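Local atomic coordinates of Alr3790 protein (Anabaena sp., PDB entry 3HIX), a protein that is of unknown function but carries a rhodanese-like domain, a fold shared with sulfurtransferases and Cdc25-type phosphatases. Residues 17-22 against 62-67; 34-39 against 43-48; 67-72 against 78-83. All coordinates share one frame; numbering follows the deposited sequence.

Contact 1: 17-22 against 62-67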
# COMPACT_ATOMS: atom_id res chain seq x y z
N LEU A 17 2.07 2.20 1.85
CA LEU A 17 1.63 0.81 1.92
C LEU A 17 0.93 0.42 0.63
O LEU A 17 0.07 1.15 0.14
CB LEU A 17 0.68 0.59 3.10
CG LEU A 17 1.16 1.00 4.50
CD1 LEU A 17 0.15 0.50 5.53
CD2 LEU A 17 2.54 0.41 4.79
N ASP A 18 1.31 -0.74 0.09
CA ASP A 18 0.72 -1.27 -1.14
C ASP A 18 -0.19 -2.39 -0.63
O ASP A 18 0.30 -3.38 -0.11
CB ASP A 18 1.82 -1.85 -2.05
CG ASP A 18 1.30 -2.27 -3.41
OD1 ASP A 18 0.12 -2.66 -3.51
OD2 ASP A 18 2.08 -2.23 -4.39
N VAL A 19 -1.50 -2.22 -0.76
CA VAL A 19 -2.47 -3.21 -0.28
C VAL A 19 -2.95 -4.19 -1.34
O VAL A 19 -3.86 -4.98 -1.09
CB VAL A 19 -3.70 -2.52 0.37
CG1 VAL A 19 -3.26 -1.74 1.58
CG2 VAL A 19 -4.40 -1.60 -0.64
N ARG A 20 -2.34 -4.14 -2.51
CA ARG A 20 -2.71 -5.07 -3.57
C ARG A 20 -2.13 -6.45 -3.27
O ARG A 20 -1.35 -6.63 -2.34
CB ARG A 20 -2.16 -4.59 -4.92
CG ARG A 20 -2.68 -3.21 -5.33
CD ARG A 20 -1.94 -2.70 -6.57
NE ARG A 20 -0.50 -2.66 -6.34
CZ ARG A 20 0.40 -2.56 -7.32
NH1 ARG A 20 0.01 -2.49 -8.58
NH2 ARG A 20 1.70 -2.59 -7.03
N ASP A 21 -2.54 -7.43 -4.07
CA ASP A 21 -2.06 -8.80 -3.94
C ASP A 21 -0.53 -8.77 -4.03
O ASP A 21 0.02 -8.04 -4.85
CB ASP A 21 -2.64 -9.64 -5.07
CG ASP A 21 -2.82 -11.09 -4.69
OD1 ASP A 21 -3.61 -11.37 -3.77
OD2 ASP A 21 -2.17 -11.95 -5.33
N ARG A 22 0.14 -9.56 -3.20
CA ARG A 22 1.60 -9.59 -3.21
C ARG A 22 2.17 -9.92 -4.59
O ARG A 22 3.26 -9.46 -4.95
CB ARG A 22 2.12 -10.61 -2.19
CG ARG A 22 3.64 -10.83 -2.23
CD ARG A 22 4.41 -9.52 -2.09
NE ARG A 22 5.83 -9.66 -2.43
CZ ARG A 22 6.81 -9.81 -1.55
NH1 ARG A 22 6.54 -9.84 -0.25
NH2 ARG A 22 8.06 -9.91 -1.97
N ASP A 62 -9.94 2.73 -6.62
CA ASP A 62 -10.45 3.55 -5.52
C ASP A 62 -11.14 2.72 -4.45
O ASP A 62 -10.97 2.97 -3.26
CB ASP A 62 -11.45 4.58 -6.05
CG ASP A 62 -10.83 5.58 -7.00
OD1 ASP A 62 -9.79 5.25 -7.61
OD2 ASP A 62 -11.39 6.68 -7.16
N GLU A 63 -11.91 1.72 -4.87
CA GLU A 63 -12.64 0.89 -3.92
C GLU A 63 -11.76 0.16 -2.92
O GLU A 63 -11.98 0.24 -1.71
CB GLU A 63 -13.53 -0.14 -4.66
CG GLU A 63 -14.55 -0.80 -3.73
CD GLU A 63 -15.28 -1.97 -4.37
OE1 GLU A 63 -15.53 -1.93 -5.59
OE2 GLU A 63 -15.61 -2.93 -3.63
N GLN A 64 -10.76 -0.58 -3.41
CA GLN A 64 -9.87 -1.30 -2.52
C GLN A 64 -9.07 -0.32 -1.66
O GLN A 64 -8.80 -0.59 -0.49
CB GLN A 64 -8.93 -2.20 -3.32
CG GLN A 64 -7.88 -2.91 -2.50
CD GLN A 64 -7.05 -3.88 -3.32
OE1 GLN A 64 -7.41 -5.06 -3.45
NE2 GLN A 64 -5.95 -3.40 -3.88
N THR A 65 -8.69 0.81 -2.24
CA THR A 65 -7.93 1.81 -1.50
C THR A 65 -8.76 2.30 -0.32
O THR A 65 -8.30 2.26 0.82
CB THR A 65 -7.54 2.98 -2.43
OG1 THR A 65 -6.69 2.48 -3.47
CG2 THR A 65 -6.80 4.07 -1.68
N SER A 66 -10.00 2.72 -0.59
CA SER A 66 -10.90 3.19 0.46
C SER A 66 -11.10 2.14 1.54
O SER A 66 -11.11 2.46 2.73
CB SER A 66 -12.26 3.56 -0.12
OG SER A 66 -12.20 4.78 -0.82
N GLN A 67 -11.28 0.89 1.14
CA GLN A 67 -11.46 -0.19 2.11
C GLN A 67 -10.27 -0.24 3.07
O GLN A 67 -10.44 -0.29 4.29
CB GLN A 67 -11.59 -1.55 1.40
CG GLN A 67 -11.61 -2.73 2.37
CD GLN A 67 -11.64 -4.08 1.67
OE1 GLN A 67 -11.66 -5.13 2.32
NE2 GLN A 67 -11.65 -4.07 0.34
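Val19 and Gln64 pass alongside each other in opposite directions where the chain leaving strand 15-18 meets the first turns of helix 62-74. From the loop side comes the methyl CG2 of Val19, 4.2 Å from CG of Gln64; the carbonyl of Val19 faces the end of the same side chain, with O 4.0 Å from Gln64 CD. Gln64 extends straight off the helix, its CG opposite the backbone N (chi1 175°), and lays its amide end against the aliphatic CB and CG of Arg20. Those two side chains cross at about a right angle, and the guanidinium and amide planes stand 79° apart. The amide end therefore lies against the methylenes of the arginine, and the two planes do not stack.

The guanidinium itself turns back to the end of strand 15-18. A bend at chi3 (-57°) brings it side-on to the carboxylate of Asp18, a two-pronged salt bridge lying close to the guanidinium plane: Arg20 NE meets Asp18 OD1 at 2.9 Å and Arg20 NH2 meets Asp18 OD2 at 2.7 Å, each by a syn lone pair. OD1 of Asp18 also receives the backbone N of Arg20 at 3.0 Å, nearly end-on, and this closes an Asx turn. Three bonds therefore fix the rotation of both charged groups in a buried setting, and Arg20 NH2 has a further acceptor in the carbonyl of Gly28.

The Asp-Val-Arg sequence at the end of a central strand, beside the loop that starts helix 62-74, recalls rhodanese domains. In active rhodaneses the corresponding loop carries the catalytic cysteine; here the turn before the helix, which includes Gly59, Ala60 and Gly61, has none, consistent with a divergent or inactive member.

Contact 2: 34-39 against 43-48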
# COMPACT_ATOMS: atom_id res chain seq x y z
N MSE A 34 5.71 -0.63 1.35
CA MSE A 34 5.69 -1.92 2.02
C MSE A 34 4.52 -2.77 1.52
O MSE A 34 3.43 -2.25 1.27
CB MSE A 34 5.53 -1.74 3.52
CG MSE A 34 6.51 -0.78 4.15
SE MSE A 34 6.13 -0.64 6.04
CE MSE A 34 6.71 -2.40 6.56
N ALA A 35 4.76 -4.07 1.37
CA ALA A 35 3.73 -4.99 0.93
C ALA A 35 2.81 -5.35 2.10
O ALA A 35 3.23 -5.99 3.06
CB ALA A 35 4.37 -6.26 0.38
N MSE A 36 1.56 -4.93 2.01
CA MSE A 36 0.61 -5.25 3.06
C MSE A 36 -0.76 -5.49 2.46
O MSE A 36 -1.64 -4.65 2.52
CB MSE A 36 0.56 -4.12 4.10
CG MSE A 36 1.70 -4.20 5.14
SE MSE A 36 1.39 -3.04 6.68
CE MSE A 36 3.15 -3.09 7.47
N PRO A 37 -0.94 -6.66 1.83
CA PRO A 37 -2.20 -7.04 1.19
C PRO A 37 -3.39 -6.89 2.15
O PRO A 37 -3.26 -7.14 3.35
CB PRO A 37 -1.95 -8.49 0.79
CG PRO A 37 -0.48 -8.50 0.50
CD PRO A 37 0.07 -7.72 1.67
N ILE A 38 -4.53 -6.48 1.60
CA ILE A 38 -5.76 -6.26 2.37
C ILE A 38 -6.03 -7.28 3.48
O ILE A 38 -6.29 -6.90 4.62
CB ILE A 38 -6.99 -6.23 1.43
CG1 ILE A 38 -7.17 -4.83 0.84
CG2 ILE A 38 -8.25 -6.64 2.18
CD1 ILE A 38 -7.69 -3.80 1.84
N GLU A 39 -5.99 -8.56 3.14
CA GLU A 39 -6.26 -9.61 4.11
C GLU A 39 -5.40 -9.60 5.37
O GLU A 39 -5.86 -10.02 6.43
CB GLU A 39 -6.17 -10.98 3.45
CG GLU A 39 -7.20 -11.24 2.35
CD GLU A 39 -6.98 -10.38 1.11
OE1 GLU A 39 -5.82 -9.97 0.87
OE2 GLU A 39 -7.96 -10.14 0.37
N ASP A 43 -3.36 -6.59 10.79
CA ASP A 43 -2.39 -7.33 11.59
C ASP A 43 -0.98 -6.80 11.43
O ASP A 43 -0.32 -6.42 12.40
CB ASP A 43 -2.39 -8.81 11.21
CG ASP A 43 -3.62 -9.54 11.67
OD1 ASP A 43 -4.27 -9.07 12.63
OD2 ASP A 43 -3.93 -10.60 11.09
N ARG A 44 -0.51 -6.76 10.19
CA ARG A 44 0.84 -6.29 9.92
C ARG A 44 1.11 -4.84 10.34
O ARG A 44 2.13 -4.56 10.96
CB ARG A 44 1.17 -6.45 8.44
CG ARG A 44 1.23 -7.89 7.97
CD ARG A 44 1.72 -7.94 6.54
NE ARG A 44 1.81 -9.30 6.02
CZ ARG A 44 2.21 -9.60 4.79
NH1 ARG A 44 2.55 -8.63 3.96
NH2 ARG A 44 2.27 -10.86 4.40
N ALA A 45 0.19 -3.94 10.00
CA ALA A 45 0.35 -2.54 10.37
C ALA A 45 0.35 -2.36 11.89
O ALA A 45 1.11 -1.57 12.43
CB ALA A 45 -0.75 -1.71 9.74
N SER A 46 -0.52 -3.11 12.56
CA SER A 46 -0.61 -3.02 14.02
C SER A 46 0.66 -3.49 14.71
O SER A 46 0.99 -3.01 15.79
CB SER A 46 -1.79 -3.85 14.53
OG SER A 46 -3.02 -3.37 14.01
N SER A 47 1.37 -4.42 14.10
CA SER A 47 2.60 -4.95 14.70
C SER A 47 3.87 -4.30 14.16
O SER A 47 4.94 -4.45 14.75
CB SER A 47 2.68 -6.46 14.49
OG SER A 47 3.01 -6.77 13.14
N SER A 48 3.76 -3.57 13.05
CA SER A 48 4.93 -2.95 12.45
C SER A 48 4.98 -1.43 12.50
O SER A 48 6.06 -0.84 12.42
CB SER A 48 5.04 -3.37 10.98
OG SER A 48 4.95 -4.78 10.84
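Met36 and Arg44 are brought alongside by two stretched-out chains: in each, CG lies anti to the carbonyl carbon (chi1 -82° in Met36 and -66° in Arg44), and everything beyond is extended. The two side chains run past one another in opposite directions, the end of Met36 drawing near helix 41-48 while Arg44 extends from that helix to the end of strand 34-35. Met36, present as selenomethionine, lays its selenium on the backbone and CB layer of the helix, with SE 3.6 Å from the backbone N of Ala45 and 3.8 Å from Arg44 CB. Its terminal CE comes within 4.0 Å of Ser48 CB, while SE is also 4.0 Å from the methyl CB of Ala45. Met36 also touches Leu17 of the neighbouring strand.

Reaching the other way, Arg44 brings NH1 to the carbonyl of Ala35 with an edge of its guanidinium. NH1 is 2.9 Å from Ala35 O, yet the bond is strongly bent (124°) and weak. The ring carbon CD of Pro37 lies 3.5 Å from the same NH1, obliquely to the guanidinium. At the root of the arginine, the hydroxyls of Ser47 and Ser48 both bond to Arg44 O, approaching from opposite faces of its carbonyl plane, Ser48 OG at 2.8 Å.

Chemically the contact is divided. The buried side chain of Met36, a methionine replaced by its selenium analogue, packs on the helix by apolar contact, whereas the exposed arginine makes only a weak, bent bond to a carbonyl at the strand end, so the apolar half probably contributes more to holding the helix in place.

Contact 3: 67-72 against 78-83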
# COMPACT_ATOMS: atom_id res chain seq x y z
N GLN A 67 -11.28 0.89 1.14
CA GLN A 67 -11.46 -0.19 2.11
C GLN A 67 -10.27 -0.24 3.07
O GLN A 67 -10.44 -0.29 4.29
CB GLN A 67 -11.59 -1.55 1.40
CG GLN A 67 -11.61 -2.73 2.37
CD GLN A 67 -11.64 -4.08 1.67
OE1 GLN A 67 -11.66 -5.13 2.32
NE2 GLN A 67 -11.65 -4.07 0.34
N ALA A 68 -9.07 -0.22 2.52
CA ALA A 68 -7.85 -0.26 3.34
C ALA A 68 -7.75 0.94 4.29
O ALA A 68 -7.40 0.79 5.46
CB ALA A 68 -6.63 -0.33 2.42
N VAL A 69 -8.05 2.14 3.80
CA VAL A 69 -7.97 3.33 4.64
C VAL A 69 -8.97 3.25 5.79
O VAL A 69 -8.66 3.63 6.91
CB VAL A 69 -8.25 4.61 3.84
CG1 VAL A 69 -8.21 5.82 4.76
CG2 VAL A 69 -7.22 4.77 2.73
N ASN A 70 -10.17 2.77 5.50
CA ASN A 70 -11.20 2.64 6.52
C ASN A 70 -10.77 1.60 7.56
O ASN A 70 -10.94 1.80 8.76
CB ASN A 70 -12.54 2.25 5.86
CG ASN A 70 -13.15 3.40 5.05
OD1 ASN A 70 -13.98 3.18 4.17
ND2 ASN A 70 -12.74 4.63 5.36
N LEU A 71 -10.20 0.49 7.11
CA LEU A 71 -9.72 -0.55 8.03
C LEU A 71 -8.64 -0.03 8.98
O LEU A 71 -8.65 -0.33 10.17
CB LEU A 71 -9.15 -1.74 7.26
CG LEU A 71 -10.13 -2.70 6.60
CD1 LEU A 71 -9.41 -3.59 5.62
CD2 LEU A 71 -10.82 -3.53 7.68
N LEU A 72 -7.70 0.75 8.45
CA LEU A 72 -6.61 1.28 9.27
C LEU A 72 -7.10 2.34 10.25
O LEU A 72 -6.69 2.36 11.41
CB LEU A 72 -5.50 1.86 8.38
CG LEU A 72 -4.72 0.82 7.57
CD1 LEU A 72 -3.79 1.53 6.58
CD2 LEU A 72 -3.92 -0.07 8.52
N GLU A 78 -4.13 7.15 13.42
CA GLU A 78 -4.52 8.56 13.38
C GLU A 78 -4.37 9.30 12.05
O GLU A 78 -5.14 10.22 11.77
CB GLU A 78 -3.78 9.33 14.49
CG GLU A 78 -3.98 10.84 14.49
CD GLU A 78 -3.18 11.56 15.58
OE1 GLU A 78 -2.16 11.01 16.04
OE2 GLU A 78 -3.57 12.68 15.96
N HIS A 79 -3.40 8.91 11.23
CA HIS A 79 -3.18 9.59 9.95
C HIS A 79 -3.01 8.65 8.77
O HIS A 79 -1.89 8.20 8.46
CB HIS A 79 -1.97 10.51 10.07
CG HIS A 79 -2.13 11.56 11.13
ND1 HIS A 79 -1.15 11.83 12.06
CD2 HIS A 79 -3.17 12.36 11.44
CE1 HIS A 79 -1.58 12.76 12.89
NE2 HIS A 79 -2.81 13.10 12.53
N VAL A 80 -4.12 8.35 8.10
CA VAL A 80 -4.11 7.46 6.95
C VAL A 80 -4.75 8.18 5.79
O VAL A 80 -5.88 8.65 5.89
CB VAL A 80 -4.92 6.18 7.24
CG1 VAL A 80 -4.75 5.17 6.09
CG2 VAL A 80 -4.48 5.57 8.57
N SER A 81 -4.03 8.29 4.69
CA SER A 81 -4.56 8.97 3.52
C SER A 81 -4.38 8.10 2.28
O SER A 81 -3.56 7.19 2.26
CB SER A 81 -3.88 10.32 3.33
OG SER A 81 -2.48 10.20 3.46
N GLU A 82 -5.17 8.40 1.27
CA GLU A 82 -5.17 7.67 0.02
C GLU A 82 -4.29 8.33 -1.05
O GLU A 82 -4.20 9.55 -1.12
CB GLU A 82 -6.62 7.60 -0.49
CG GLU A 82 -7.60 7.14 0.58
CD GLU A 82 -8.90 7.92 0.60
OE1 GLU A 82 -9.88 7.48 -0.03
OE2 GLU A 82 -8.93 8.99 1.25
N LEU A 83 -3.61 7.51 -1.84
CA LEU A 83 -2.83 8.03 -2.95
C LEU A 83 -3.75 7.80 -4.14
O LEU A 83 -3.78 6.70 -4.71
CB LEU A 83 -1.52 7.27 -3.15
CG LEU A 83 -0.39 7.54 -2.16
CD1 LEU A 83 0.79 6.66 -2.54
CD2 LEU A 83 0.02 9.02 -2.17
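Val69 and Val80 face each other across the second half of a beta-alpha-beta unit, strand 55-58, helix 62-74 and strand 80-82, in which the helix returns along the sheet so that the next strand can run parallel to the first. The short helical segment and the strand are nearly antiparallel (174°), their axes 8.3 Å apart.

Apolar contacts carry most of it. Val69 turns CG1 to the side of its CB away from its own nitrogen (chi1 178°), and this methyl stands 3.8 Å from CG1 of Val80; the two valines slide past each other in opposite directions. One helical turn on, Leu72 crosses Val80 at about a right angle and sets its CD1 3.8 Å from the same Val80 CG1. That single methyl is therefore held between a valine branch and a leucine branch, while Val57 of the adjacent strand packs against all three side chains. A serine in place of Val69 would probably open a gap beside Val80 CG1, leaving this methyl with Leu72 alone among its partners from the helical segment.

A second kind of contact involves the aliphatic part of an acidic residue. Glu82 crosses Val69 at about a right angle, its CG over Val69 CG2; the modelled spacing is too tight to be taken literally, and the exact position of the glutamate is doubtful.

Polar bonding belongs to the strand's surroundings: Val80 O takes a bond from Arg73, and the backbone of Ser81 pairs with that of Ile55 and Val57. The other branch of Val80, CG2, rests 3.9 Å from CB of Leu72.

In the fold
The three contacts share one parallel sheet. Contacts 1 and 2, with centres 11 Å apart, are joined through neighbouring strands: Asp18 N lies 2.9 Å from Met34 O, and Asp18 O is equally far from Met36 N, both probable hydrogen bonds. Contacts 1 and 3 use successive turns of helix 62-74 and share Gln67; Val19 CG1 meets Ala68 CB at 3.7 Å. Contacts 2 and 3 bring the two helices together, Ala45 CB being 3.8 Å from Leu72 CD2. Contact 1 adjoins the loop that probably corresponds to the active-site loop of rhodaneses. The side chain of Arg20 is about 11 Å from a bound manganese ion, whose known ligands include histidines of the C-terminal tag.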